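Local coordinates for uncharacterized protein MJ1062 (Methanocaldococcus jannaschii, PDB 3EO4) that is of unknown function but probably transfers acyl groups through the GNAT-type acetyltransferase domain that this chain represents, at residues I19-N22 and D23-L26; S32-L35 and I36-F39; E51-S54 and W55-R59; L68-E71 and N72-I75. All blocks are in the same frame, centred on the assembly; numbering follows the deposited sequence. Where two conformers were deposited one is given.

In the fold
All four contacts are local turns or helix segments in the GNAT-type domain of a longer protein, following one another along the chain. Contact 1 leads from strand 13-18 into helix 24-31, contact 2 is the short helix 34-37, contact 3 lies on helix 49-58, and contact 4 closes the hairpin of strands 63-71 and 74-84. Contacts 1 and 3, about 12 Å apart between centres, touch where Trp56 packs on Leu24 and on Ile19 of the preceding loop, and His52 NE2 bonds to Leu24 O. Between centres, contact 2 lies about 19 Å from each, and contact 4 about 29 Å from contact 3. Contacts 1, 2 and 3 all reach the second subunit, so this helical region forms part of the dimer interface.

Contact 1 (I19-N22 and D23-L26); sequences ITDN and DLEL
The carboxylate of Asp23 lies between Thr20 and Ile19 without either stacking on it: Thr20 N is displaced a little to one side of its plane, Ile19 CG1 a little to the other. OD1 does the touching. It accepts a weak hydrogen bond from Thr20 N at 3.0 Å, where the N-H angle is only 125°, and it lies 3.4 Å from Thr20 CB. Ile19 runs alongside in the opposite sense, its CG1 3.7 Å from Asp23 CB. With CG beside its own backbone N (chi1 -62°), Asp23 turns the acid back toward the incoming chain, where Arg17 forms a salt bridge to the same OD1 and would be expected to stabilise the negative charge.

The backbone answers in the reverse direction. Asp23 N bonds to Thr20 O at 2.9 Å, and Leu24 N reaches Asp21 O at 3.3 Å. Water continues the pattern: one molecule joins Asp21 O to Glu25 OE2, a carboxylate oxygen that also forms a salt bridge with Lys77 of the second subunit, while another links Asn22 O, at 2.7 Å, to Leu26 N. The two i to i+3 backbone bonds mark a 3-10 turn leading into helix 24-31, the step from first long strand to first helix that GNAT domains use.

Contact 2 (S32-L35 and I36-F39); sequences SNPL and IYKF
Asn33 O receives two backbone donors from the turn that follows it, Ile36 N at 2.7 Å and Tyr37 N at 2.8 Å. The two bonds differ in approach: Tyr37 N lies in the carbonyl plane, whereas Ile36 N stands 47° out of it. Asn33 is also the N-cap of this short helix, and its OD1 accepts from Leu35 N at 3.1 Å with a fairly straight N-H angle of 155°. Its amide nitrogen is used too, giving a hydrogen bond to Ser32 O of the second subunit, and the reciprocal bond runs from that subunit's Asn33 to Ser32 O here. Further on, Lys38 N takes Pro34 O at 3.2 Å, and Ser32 OG is bonded to Met28 O and Leu47 N.

Apolar contact accompanies these bonds. The Tyr37 ring, its CG held between backbone N and carbonyl carbon (chi1 68°), folds back so that Pro34 CA makes a CH-pi contact 3.4 Å from the ring centroid, over the face. Ser32 O approaches the same ring at its edge, 3.3 Å from Tyr37 CE1. Asn33 thus spends its carbonyl and both ends of its amide at once, coupling the start of the helix directly to the dimer interface.

Contact 3 (E51-S54 and W55-R59); sequences EHYS and WWMSR
A selenomethionine, Met57, lies beside Tyr53 and points the same way, so that a selenium takes the sulfur's part in a Met-aromatic contact. Its CG does the closer work, standing over a face of the phenol with a CH-pi geometry of 4.2 Å to the ring centroid, 27° off the normal. SE comes in more obliquely, 4.6 Å from that centroid and 3.8 Å from Tyr53 OH. The bend at chi2 sends SE outward toward the hydroxyl end, and the one at chi3 turns CE away. Tyr53 swings toward these later residues because its CG lies anti to the backbone N (chi1 -166°). This also brings Tyr53 CE1 to 3.6 Å from Trp56 CD1, the two rings meeting obliquely with planes 32° apart.

The residues belong to helix 49-58, which precedes strand 63-71 of the GNAT sheet and packs on helix 24-31 through Tyr53 and Trp56 against Leu24. Its i to i+4 bonds are regular: Trp55 N to Glu51 O at 3.0 Å, Trp56 N to His52 O at 3.1 Å and Met57 N to Tyr53 O at 2.9 Å. His52 O also lies at the edge of the Trp55 indole, in its plane. The His52 ring runs nearly parallel to the indole's six-membered ring but is slid aside, with little overlap, while its NE2 is hydrogen-bonded to Leu24 O. Tyr53 also packs on Thr74 of the second subunit.

Contact 4 (L68-E71 and N72-I75); sequences LLRE and NNTI
Arg70 reaches along Asn73 and then across Ile75, on the same face of the sheet as the isoleucine. From CB the chain runs out with CG anti to the backbone N (chi1 -177°), and CG passes 3.8 Å from Asn73 CA. CD then comes to 3.5 Å from Asn73 ND2, the two side chains lying side by side and pointing the same way. A bend at chi3 turns the guanidinium over the methyl branch of Ile75: CG2 stands over the centre of one face, 3.8 Å from Arg70 CZ, a methyl group set against one face of the charged group. At the tip, Arg70 NH1 lies near that methyl and 3.6 Å from Asn73 ND2, while NH2 nears Ile75 CG2 alone. The guanidinium and Asn73 amide planes are inclined by 40°.

These residues close the hairpin of strands 63-71 and 74-84 with a type I' turn from Glu71 to Thr74. Asn72 and Asn73 both take left-handed backbone conformations, phi positive, which asparagine tolerates well. Glu71 and Thr74 form the hydrogen-bonded pair, with Glu71 N to Thr74 O and Thr74 N to Glu71 O each 2.9 Å long. Next to it, Arg70 and Ile75 make the non-hydrogen-bonded pair. A CA-H...O contact runs from Ile75 CA to Leu69 O at 3.2 Å. Another joins Arg70 CA to Thr74 O at 3.5 Å. Glu71 and Thr74 point to the other face, where Glu71 OE2 has a long, weak ion pair with Arg76.

Contact 1 (I19-N22 and D23-L26)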
# COMPACT_ATOMS: atom_id res chain seq x y z
N ILE A 19 -12.50 8.50 -5.00
CA ILE A 19 -11.47 7.64 -5.52
C ILE A 19 -11.46 7.70 -7.03
O ILE A 19 -12.44 8.08 -7.64
CB ILE A 19 -11.76 6.17 -5.08
CG1 ILE A 19 -10.51 5.30 -5.22
CG2 ILE A 19 -12.98 5.60 -5.85
CD1 ILE A 19 -10.53 4.05 -4.32
N THR A 20 -10.36 7.24 -7.59
CA THR A 20 -10.05 7.29 -9.00
C THR A 20 -9.34 5.99 -9.36
O THR A 20 -8.73 5.37 -8.47
CB THR A 20 -9.09 8.50 -9.19
OG1 THR A 20 -9.85 9.62 -9.63
CG2 THR A 20 -8.03 8.24 -10.16
N ASP A 21 -9.35 5.61 -10.64
CA ASP A 21 -8.63 4.44 -11.17
C ASP A 21 -7.21 4.38 -10.69
O ASP A 21 -6.65 3.32 -10.43
CB ASP A 21 -8.57 4.49 -12.70
CG ASP A 21 -9.79 3.88 -13.36
OD1 ASP A 21 -10.74 3.56 -12.62
OD2 ASP A 21 -9.80 3.73 -14.60
N ASN A 22 -6.60 5.56 -10.63
CA ASN A 22 -5.19 5.71 -10.25
C ASN A 22 -4.88 5.32 -8.80
O ASN A 22 -3.73 5.04 -8.46
CB ASN A 22 -4.72 7.14 -10.53
CG ASN A 22 -4.82 7.51 -12.01
OD1 ASN A 22 -4.27 6.83 -12.88
ND2 ASN A 22 -5.55 8.59 -12.30
N ASP A 23 -5.91 5.30 -7.95
CA ASP A 23 -5.76 5.01 -6.51
C ASP A 23 -5.86 3.52 -6.23
O ASP A 23 -5.67 3.09 -5.10
CB ASP A 23 -6.86 5.73 -5.70
CG ASP A 23 -6.79 7.27 -5.82
OD1 ASP A 23 -7.83 7.92 -6.06
OD2 ASP A 23 -5.69 7.82 -5.67
N LEU A 24 -6.15 2.74 -7.27
CA LEU A 24 -6.56 1.35 -7.10
C LEU A 24 -5.48 0.46 -6.51
O LEU A 24 -5.76 -0.39 -5.65
CB LEU A 24 -7.07 0.76 -8.42
CG LEU A 24 -8.51 1.06 -8.84
CD1 LEU A 24 -8.81 0.41 -10.18
CD2 LEU A 24 -9.53 0.59 -7.81
N GLU A 25 -4.24 0.69 -6.96
CA GLU A 25 -3.08 -0.09 -6.51
C GLU A 25 -2.74 0.24 -5.07
O GLU A 25 -2.34 -0.63 -4.34
CB GLU A 25 -1.84 0.10 -7.40
CG GLU A 25 -2.05 -0.18 -8.93
CD GLU A 25 -2.40 1.10 -9.70
OE1 GLU A 25 -3.33 1.84 -9.30
OE2 GLU A 25 -1.72 1.41 -10.71
N LEU A 26 -2.88 1.51 -4.70
CA LEU A 26 -2.61 1.93 -3.33
C LEU A 26 -3.67 1.34 -2.39
O LEU A 26 -3.32 0.77 -1.34
CB LEU A 26 -2.59 3.44 -3.21
CG LEU A 26 -2.58 4.05 -1.82
CD1 LEU A 26 -1.37 3.57 -1.05
CD2 LEU A 26 -2.51 5.60 -1.96
O HOH W 1 -4.27 2.43 -12.53
O HOH W 2 -2.35 3.62 -6.58

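Contact 2 (S32-L35 and I36-F39)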
# COMPACT_ATOMS: atom_id res chain seq x y z
N SER A 32 -4.10 -5.56 1.37
CA SER A 32 -3.31 -6.77 1.25
C SER A 32 -2.32 -6.84 2.39
O SER A 32 -1.50 -7.73 2.45
CB SER A 32 -2.59 -6.84 -0.10
OG SER A 32 -3.53 -6.76 -1.18
N ASN A 33 -2.39 -5.88 3.31
CA ASN A 33 -1.54 -5.92 4.48
C ASN A 33 -2.21 -6.74 5.59
O ASN A 33 -3.28 -6.35 6.07
CB ASN A 33 -1.26 -4.49 4.93
CG ASN A 33 -0.10 -4.41 5.88
OD1 ASN A 33 0.04 -5.22 6.77
ND2 ASN A 33 0.74 -3.40 5.70
N PRO A 34 -1.60 -7.89 5.98
CA PRO A 34 -2.11 -8.78 7.03
C PRO A 34 -2.41 -8.09 8.34
O PRO A 34 -3.23 -8.60 9.11
CB PRO A 34 -0.95 -9.78 7.23
CG PRO A 34 -0.19 -9.73 5.98
CD PRO A 34 -0.30 -8.35 5.46
N LEU A 35 -1.73 -6.97 8.60
CA LEU A 35 -1.92 -6.17 9.80
C LEU A 35 -3.26 -5.44 9.75
O LEU A 35 -3.77 -4.96 10.76
CB LEU A 35 -0.78 -5.12 9.91
CG LEU A 35 0.51 -5.35 10.68
CD1 LEU A 35 0.81 -6.82 11.03
CD2 LEU A 35 1.65 -4.68 9.94
N ILE A 36 -3.79 -5.31 8.54
CA ILE A 36 -5.08 -4.71 8.30
C ILE A 36 -6.14 -5.78 8.06
O ILE A 36 -7.22 -5.72 8.66
CB ILE A 36 -5.03 -3.72 7.12
CG1 ILE A 36 -4.18 -2.50 7.53
CG2 ILE A 36 -6.44 -3.22 6.77
CD1 ILE A 36 -3.98 -1.46 6.45
N TYR A 37 -5.84 -6.79 7.24
CA TYR A 37 -6.89 -7.72 6.86
C TYR A 37 -7.21 -8.73 7.95
O TYR A 37 -8.12 -9.56 7.81
CB TYR A 37 -6.68 -8.31 5.45
CG TYR A 37 -5.50 -9.26 5.22
CD1 TYR A 37 -4.47 -8.92 4.33
CD2 TYR A 37 -5.46 -10.51 5.81
CE1 TYR A 37 -3.41 -9.82 4.08
CE2 TYR A 37 -4.42 -11.41 5.57
CZ TYR A 37 -3.40 -11.06 4.70
OH TYR A 37 -2.37 -11.97 4.49
N LYS A 38 -6.44 -8.67 9.04
CA LYS A 38 -6.79 -9.23 10.35
C LYS A 38 -8.22 -8.90 10.76
O LYS A 38 -8.85 -9.64 11.51
CB LYS A 38 -6.01 -8.47 11.41
CG LYS A 38 -4.85 -9.07 12.00
CD LYS A 38 -4.41 -8.07 13.07
CE LYS A 38 -5.24 -8.24 14.35
NZ LYS A 38 -4.48 -8.96 15.38
N PHE A 39 -8.66 -7.72 10.36
CA PHE A 39 -9.94 -7.16 10.75
C PHE A 39 -11.06 -7.35 9.71
O PHE A 39 -12.16 -6.85 9.90
CB PHE A 39 -9.75 -5.67 11.18
CG PHE A 39 -8.71 -5.47 12.27
CD1 PHE A 39 -8.80 -6.15 13.47
CD2 PHE A 39 -7.63 -4.58 12.09
CE1 PHE A 39 -7.86 -5.98 14.50
CE2 PHE A 39 -6.66 -4.41 13.11
CZ PHE A 39 -6.78 -5.13 14.33

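Contact 3 (E51-S54 and W55-R59)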
# COMPACT_ATOMS: atom_id res chain seq x y z
N GLU A 51 -9.31 -9.95 -8.68
CA GLU A 51 -10.38 -9.81 -7.69
C GLU A 51 -10.64 -8.35 -7.33
O GLU A 51 -11.78 -7.90 -7.25
CB GLU A 51 -10.00 -10.52 -6.39
CG GLU A 51 -9.65 -11.99 -6.50
CD GLU A 51 -8.97 -12.53 -5.23
OE1 GLU A 51 -8.44 -11.74 -4.40
OE2 GLU A 51 -8.95 -13.79 -5.08
N HIS A 52 -9.57 -7.62 -7.09
CA HIS A 52 -9.67 -6.22 -6.78
C HIS A 52 -10.32 -5.41 -7.91
O HIS A 52 -11.15 -4.53 -7.67
CB HIS A 52 -8.28 -5.68 -6.47
CG HIS A 52 -8.27 -4.27 -5.99
ND1 HIS A 52 -8.93 -3.87 -4.85
CD2 HIS A 52 -7.65 -3.18 -6.48
CE1 HIS A 52 -8.74 -2.58 -4.67
NE2 HIS A 52 -7.95 -2.13 -5.64
N TYR A 53 -9.93 -5.72 -9.14
CA TYR A 53 -10.38 -4.95 -10.29
C TYR A 53 -11.81 -5.33 -10.67
O TYR A 53 -12.60 -4.50 -11.12
CB TYR A 53 -9.42 -5.14 -11.48
CG TYR A 53 -9.62 -4.11 -12.57
CD1 TYR A 53 -9.34 -2.77 -12.32
CD2 TYR A 53 -10.14 -4.47 -13.81
CE1 TYR A 53 -9.52 -1.81 -13.28
CE2 TYR A 53 -10.34 -3.50 -14.80
CZ TYR A 53 -10.02 -2.17 -14.50
OH TYR A 53 -10.18 -1.15 -15.41
N SER A 54 -12.14 -6.60 -10.46
CA SER A 54 -13.52 -7.04 -10.68
C SER A 54 -14.46 -6.38 -9.65
O SER A 54 -15.58 -6.01 -10.01
CB SER A 54 -13.58 -8.56 -10.66
OG SER A 54 -14.88 -9.01 -10.38
N TRP A 55 -14.00 -6.19 -8.41
CA TRP A 55 -14.74 -5.37 -7.44
C TRP A 55 -14.99 -3.97 -8.01
O TRP A 55 -16.12 -3.48 -8.02
CB TRP A 55 -14.01 -5.28 -6.08
CG TRP A 55 -14.52 -4.17 -5.20
CD1 TRP A 55 -15.63 -4.20 -4.42
CD2 TRP A 55 -13.95 -2.84 -5.03
NE1 TRP A 55 -15.79 -2.99 -3.77
CE2 TRP A 55 -14.78 -2.13 -4.14
CE3 TRP A 55 -12.83 -2.18 -5.57
CZ2 TRP A 55 -14.53 -0.81 -3.76
CZ3 TRP A 55 -12.58 -0.85 -5.19
CH2 TRP A 55 -13.42 -0.18 -4.30
N TRP A 56 -13.94 -3.35 -8.52
CA TRP A 56 -13.98 -1.98 -9.00
C TRP A 56 -14.95 -1.78 -10.17
O TRP A 56 -15.69 -0.80 -10.20
CB TRP A 56 -12.57 -1.53 -9.37
CG TRP A 56 -12.50 -0.30 -10.18
CD1 TRP A 56 -12.27 -0.22 -11.52
CD2 TRP A 56 -12.65 1.04 -9.71
NE1 TRP A 56 -12.26 1.10 -11.92
CE2 TRP A 56 -12.49 1.89 -10.82
CE3 TRP A 56 -12.89 1.61 -8.46
CZ2 TRP A 56 -12.58 3.28 -10.72
CZ3 TRP A 56 -12.97 3.00 -8.36
CH2 TRP A 56 -12.81 3.82 -9.47
N MSE A 57 -14.93 -2.72 -11.12
CA MSE A 57 -15.86 -2.69 -12.24
C MSE A 57 -17.27 -3.13 -11.83
O MSE A 57 -18.21 -2.95 -12.59
CB MSE A 57 -15.35 -3.57 -13.40
CG MSE A 57 -13.97 -3.17 -13.95
SE MSE A 57 -13.94 -1.32 -14.69
CE MSE A 57 -14.81 -1.74 -16.42
N SER A 58 -17.41 -3.71 -10.64
CA SER A 58 -18.70 -4.21 -10.16
C SER A 58 -19.47 -3.21 -9.30
O SER A 58 -20.65 -3.44 -9.01
CB SER A 58 -18.51 -5.48 -9.33
OG SER A 58 -18.77 -6.64 -10.10
N ARG A 59 -18.81 -2.12 -8.87
CA ARG A 59 -19.39 -1.25 -7.86
C ARG A 59 -20.80 -0.73 -8.23
O ARG A 59 -21.03 -0.30 -9.35
CB ARG A 59 -18.43 -0.09 -7.53
CG ARG A 59 -17.06 -0.52 -7.06
CD ARG A 59 -16.04 0.61 -7.15
NE ARG A 59 -16.35 1.68 -6.23
CZ ARG A 59 -16.76 2.90 -6.59
NH1 ARG A 59 -17.02 3.81 -5.66
NH2 ARG A 59 -16.88 3.22 -7.88

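Contact 4 (L68-E71 and N72-I75)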
# COMPACT_ATOMS: atom_id res chain seq x y z
N LEU A 68 -7.41 12.21 2.73
CA LEU A 68 -6.21 12.98 2.56
C LEU A 68 -5.87 13.64 3.88
O LEU A 68 -6.74 14.18 4.53
CB LEU A 68 -6.46 14.05 1.52
CG LEU A 68 -6.26 13.79 0.02
CD1 LEU A 68 -6.33 12.34 -0.41
CD2 LEU A 68 -7.18 14.69 -0.82
N LEU A 69 -4.61 13.61 4.27
CA LEU A 69 -4.18 14.29 5.47
C LEU A 69 -3.30 15.45 5.03
O LEU A 69 -2.34 15.26 4.28
CB LEU A 69 -3.43 13.35 6.44
CG LEU A 69 -2.69 14.04 7.60
CD1 LEU A 69 -3.62 14.73 8.61
CD2 LEU A 69 -1.77 13.10 8.34
N ARG A 70 -3.65 16.65 5.49
CA ARG A 70 -2.89 17.84 5.21
C ARG A 70 -2.06 18.12 6.45
O ARG A 70 -2.59 18.27 7.56
CB ARG A 70 -3.78 19.04 4.90
CG ARG A 70 -2.99 20.29 4.53
CD ARG A 70 -3.88 21.50 4.37
NE ARG A 70 -4.93 21.29 3.37
CZ ARG A 70 -4.83 21.63 2.08
NH1 ARG A 70 -3.72 22.19 1.61
NH2 ARG A 70 -5.85 21.39 1.25
N GLU A 71 -0.76 18.18 6.26
CA GLU A 71 0.16 18.34 7.35
C GLU A 71 1.33 19.12 6.82
O GLU A 71 1.82 18.83 5.74
CB GLU A 71 0.58 16.95 7.76
CG GLU A 71 1.58 16.87 8.83
CD GLU A 71 1.59 15.46 9.35
OE1 GLU A 71 0.55 15.05 9.93
OE2 GLU A 71 2.60 14.76 9.12
N ASN A 72 1.78 20.11 7.59
CA ASN A 72 2.75 21.11 7.12
C ASN A 72 2.25 21.70 5.81
O ASN A 72 3.02 22.03 4.91
CB ASN A 72 4.14 20.49 6.95
CG ASN A 72 4.70 19.99 8.25
OD1 ASN A 72 5.03 20.79 9.13
ND2 ASN A 72 4.78 18.67 8.41
N ASN A 73 0.93 21.80 5.73
CA ASN A 73 0.23 22.36 4.58
C ASN A 73 0.43 21.55 3.31
O ASN A 73 0.15 22.02 2.23
CB ASN A 73 0.61 23.83 4.34
CG ASN A 73 -0.49 24.59 3.61
OD1 ASN A 73 -0.22 25.51 2.86
ND2 ASN A 73 -1.74 24.20 3.84
N THR A 74 0.91 20.32 3.45
CA THR A 74 1.09 19.46 2.31
C THR A 74 0.22 18.23 2.47
O THR A 74 0.17 17.64 3.56
CB THR A 74 2.56 19.12 2.13
OG1 THR A 74 3.17 20.18 1.37
CG2 THR A 74 2.72 17.80 1.38
N ILE A 75 -0.48 17.84 1.41
CA ILE A 75 -1.45 16.75 1.54
C ILE A 75 -0.90 15.39 1.08
O ILE A 75 -0.11 15.33 0.14
CB ILE A 75 -2.83 17.09 0.86
CG1 ILE A 75 -2.99 16.39 -0.49
CG2 ILE A 75 -3.06 18.60 0.67
CD1 ILE A 75 -3.74 15.14 -0.32